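Local coordinates for DegV family protein (Thermus thermophilus, PDB 2DT8) that binds fatty acids such as palmitic acid, carries a zinc ion, and belongs to the DegV family of lipid-binding proteins, at residues G19-R24 with M125-K130. Residues are numbered along the deposited sequence; the frame is centred on the assembly and turned at random.
Sequences GRLGVR and MVLRAK
Leu-21 lies against two side chains of helix 120-135, Leu-127 and Lys-130, which stand three residues, nearly one turn, apart on the helix. Its CD1 meets Leu-127 CD2 at 3.6 Å, the two leucines crossing at about a right angle, while its CB packs 3.8 Å from Lys-130 CD and its CD2 touches the same methylene chain. The backbone carbonyl of Leu-21 takes a hydrogen bond from Lys-130 NZ (3.1 Å to O), the ammonium arriving almost head-on, with a C=O...N angle of 170°. Lys-130 reaches it by leaving the helix with CG opposite its own N (chi1 165°) and then bending at chi2 and chi3, which folds its aliphatic part over Leu-21. Gly-22, at positive phi, is the C-prime residue of a Schellman motif that closes the preceding helix; a water that donates to Gly-22 O at 2.8 Å accepts from Lys-130 NZ. At Val-23 the contact turns buried and wholly apolar: CG2 meets Val-126 CG1 tip to tip at 3.8 Å, and both valines also touch Thr-7 of strand 3-8. Replacing Lys-130 with an alanine would probably leave the Leu-21 carbonyl without its ammonium donor and uncover one flank of that leucine. The chemistry is thus graded, from a lysine joined to two successive carbonyls, directly and through water, to aliphatic packing that seats the helix-to-strand connection against helix 120-135.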
ATOM      1  N   GLY A  19      -9.533  -5.145 -12.479  1.00 13.92           N
ATOM      2  CA  GLY A  19     -10.292  -4.910 -13.693  1.00 12.63           C
ATOM      3  C   GLY A  19     -11.630  -5.576 -13.600  1.00 10.88           C
ATOM      4  O   GLY A  19     -12.658  -4.909 -13.731  1.00  9.75           O
ATOM      5  N   ARG A  20     -11.654  -6.894 -13.428  1.00 11.99           N
ATOM      6  CA  ARG A  20     -12.918  -7.622 -13.427  1.00 11.60           C
ATOM      7  C   ARG A  20     -13.839  -7.279 -12.261  1.00 10.52           C
ATOM      8  O   ARG A  20     -15.055  -7.450 -12.349  1.00 12.98           O
ATOM      9  CB  ARG A  20     -12.664  -9.137 -13.456  1.00 13.36           C
ATOM     10  CG  ARG A  20     -11.913  -9.706 -12.254  1.00 19.50           C
ATOM     11  CD  ARG A  20     -11.736 -11.220 -12.408  1.00 18.30           C
ATOM     12  NE  ARG A  20     -10.912 -11.831 -11.364  1.00 22.90           N
ATOM     13  CZ  ARG A  20     -11.350 -12.184 -10.157  1.00 25.71           C
ATOM     14  NH1 ARG A  20     -12.621 -11.992  -9.818  1.00 23.52           N
ATOM     15  NH2 ARG A  20     -10.514 -12.732  -9.286  1.00 23.86           N
ATOM     16  N   LEU A  21     -13.259  -6.776 -11.177  1.00 10.98           N
ATOM     17  CA  LEU A  21     -14.030  -6.413  -9.996  1.00 12.53           C
ATOM     18  C   LEU A  21     -14.680  -5.030 -10.090  1.00 10.68           C
ATOM     19  O   LEU A  21     -15.408  -4.609  -9.190  1.00 12.35           O
ATOM     20  CB  LEU A  21     -13.136  -6.493  -8.756  1.00  9.67           C
ATOM     21  CG  LEU A  21     -12.628  -7.904  -8.428  1.00 12.82           C
ATOM     22  CD1 LEU A  21     -11.657  -7.853  -7.247  1.00 13.40           C
ATOM     23  CD2 LEU A  21     -13.814  -8.813  -8.111  1.00 14.52           C
ATOM     24  N   GLY A  22     -14.404  -4.306 -11.169  1.00  7.95           N
ATOM     25  CA  GLY A  22     -15.014  -2.999 -11.336  1.00  7.61           C
ATOM     26  C   GLY A  22     -14.418  -1.921 -10.455  1.00  7.71           C
ATOM     27  O   GLY A  22     -15.067  -0.908 -10.177  1.00  9.56           O
ATOM     28  N   VAL A  23     -13.186  -2.131 -10.010  1.00  7.07           N
ATOM     29  CA  VAL A  23     -12.508  -1.145  -9.183  1.00  8.33           C
ATOM     30  C   VAL A  23     -11.898  -0.126 -10.137  1.00  8.21           C
ATOM     31  O   VAL A  23     -11.162  -0.495 -11.047  1.00 11.77           O
ATOM     32  CB  VAL A  23     -11.390  -1.799  -8.348  1.00  7.64           C
ATOM     33  CG1 VAL A  23     -10.563  -0.727  -7.641  1.00 10.45           C
ATOM     34  CG2 VAL A  23     -11.998  -2.769  -7.343  1.00  9.21           C
ATOM     35  N   ARG A  24     -12.221   1.149  -9.957  1.00  6.35           N
ATOM     36  CA  ARG A  24     -11.668   2.183 -10.822  1.00  6.35           C
ATOM     37  C   ARG A  24     -10.416   2.736 -10.161  1.00  6.12           C
ATOM     38  O   ARG A  24     -10.372   2.918  -8.949  1.00  7.54           O
ATOM     39  CB  ARG A  24     -12.719   3.264 -11.060  1.00  7.76           C
ATOM     40  CG  ARG A  24     -13.978   2.662 -11.685  1.00 11.26           C
ATOM     41  CD  ARG A  24     -15.021   3.694 -12.034  1.00 16.27           C
ATOM     42  NE  ARG A  24     -16.202   3.050 -12.602  1.00 16.33           N
ATOM     43  CZ  ARG A  24     -16.874   3.514 -13.647  1.00 18.36           C
ATOM     44  NH1 ARG A  24     -16.483   4.631 -14.247  1.00 21.36           N
ATOM     45  NH2 ARG A  24     -17.937   2.861 -14.094  1.00 16.95           N
HETATM   46  N   MSE A 125      -7.744  -3.837   1.502  1.00  4.96           N
HETATM   47  CA  MSE A 125      -8.985  -3.276   2.028  1.00  5.08           C
HETATM   48  C   MSE A 125      -9.976  -3.060   0.882  1.00  6.28           C
HETATM   49  O   MSE A 125     -11.184  -3.238   1.048  1.00  5.48           O
HETATM   50  CB  MSE A 125      -8.710  -1.975   2.777  1.00  8.45           C
HETATM   51  CG  MSE A 125      -7.822  -2.197   3.978  1.00  5.91           C
HETATM   52 SE   MSE A 125      -7.768  -0.684   5.139  1.00 13.58          SE
HETATM   53  CE  MSE A 125      -6.190  -1.105   6.134  1.00 13.50           C
ATOM     54  N   VAL A 126      -9.473  -2.677  -0.288  1.00  5.17           N
ATOM     55  CA  VAL A 126     -10.335  -2.510  -1.453  1.00  6.00           C
ATOM     56  C   VAL A 126     -10.958  -3.870  -1.781  1.00  4.28           C
ATOM     57  O   VAL A 126     -12.157  -3.970  -2.023  1.00  5.35           O
ATOM     58  CB  VAL A 126      -9.524  -2.003  -2.672  1.00  5.80           C
ATOM     59  CG1 VAL A 126     -10.352  -2.081  -3.939  1.00  6.86           C
ATOM     60  CG2 VAL A 126      -9.080  -0.588  -2.428  1.00  8.24           C
ATOM     61  N   LEU A 127     -10.140  -4.917  -1.768  1.00  5.31           N
ATOM     62  CA  LEU A 127     -10.637  -6.253  -2.057  1.00  7.16           C
ATOM     63  C   LEU A 127     -11.651  -6.722  -1.010  1.00  4.71           C
ATOM     64  O   LEU A 127     -12.648  -7.353  -1.354  1.00  5.92           O
ATOM     65  CB  LEU A 127      -9.472  -7.241  -2.143  1.00  4.64           C
ATOM     66  CG  LEU A 127      -8.508  -7.006  -3.313  1.00  4.98           C
ATOM     67  CD1 LEU A 127      -7.347  -7.983  -3.195  1.00 10.81           C
ATOM     68  CD2 LEU A 127      -9.214  -7.171  -4.658  1.00  7.15           C
ATOM     69  N   ARG A 128     -11.416  -6.401   0.260  1.00  4.70           N
ATOM     70  CA  ARG A 128     -12.347  -6.817   1.312  1.00  4.54           C
ATOM     71  C   ARG A 128     -13.678  -6.085   1.138  1.00  4.95           C
ATOM     72  O   ARG A 128     -14.744  -6.686   1.277  1.00  5.92           O
ATOM     73  CB  ARG A 128     -11.758  -6.519   2.687  1.00  6.21           C
ATOM     74  CG  ARG A 128     -12.671  -6.856   3.865  1.00  5.02           C
ATOM     75  CD  ARG A 128     -13.108  -8.307   3.869  1.00  7.18           C
ATOM     76  NE  ARG A 128     -13.766  -8.628   5.140  1.00  6.71           N
ATOM     77  CZ  ARG A 128     -14.555  -9.681   5.331  1.00  9.40           C
ATOM     78  NH1 ARG A 128     -14.795 -10.524   4.338  1.00 11.73           N
ATOM     79  NH2 ARG A 128     -15.109  -9.892   6.519  1.00 11.90           N
ATOM     80  N   ALA A 129     -13.617  -4.792   0.822  1.00  5.61           N
ATOM     81  CA  ALA A 129     -14.836  -4.017   0.611  1.00  6.28           C
ATOM     82  C   ALA A 129     -15.616  -4.600  -0.573  1.00  3.92           C
ATOM     83  O   ALA A 129     -16.834  -4.764  -0.514  1.00  5.59           O
ATOM     84  CB  ALA A 129     -14.484  -2.543   0.347  1.00  5.97           C
ATOM     85  N   LYS A 130     -14.907  -4.929  -1.647  1.00  4.57           N
ATOM     86  CA  LYS A 130     -15.547  -5.501  -2.827  1.00  4.95           C
ATOM     87  C   LYS A 130     -16.231  -6.829  -2.501  1.00  6.12           C
ATOM     88  O   LYS A 130     -17.353  -7.081  -2.937  1.00  7.63           O
ATOM     89  CB  LYS A 130     -14.508  -5.728  -3.926  1.00  7.48           C
ATOM     90  CG  LYS A 130     -15.010  -6.649  -5.022  1.00 14.63           C
ATOM     91  CD  LYS A 130     -15.769  -5.910  -6.116  1.00 22.86           C
ATOM     92  CE  LYS A 130     -16.594  -4.744  -5.604  1.00 24.98           C
ATOM     93  NZ  LYS A 130     -17.243  -4.034  -6.738  1.00 30.90           N
TER
HETATM   94  O   HOH W   1     -16.810  -1.270  -7.990  1.00 13.61           O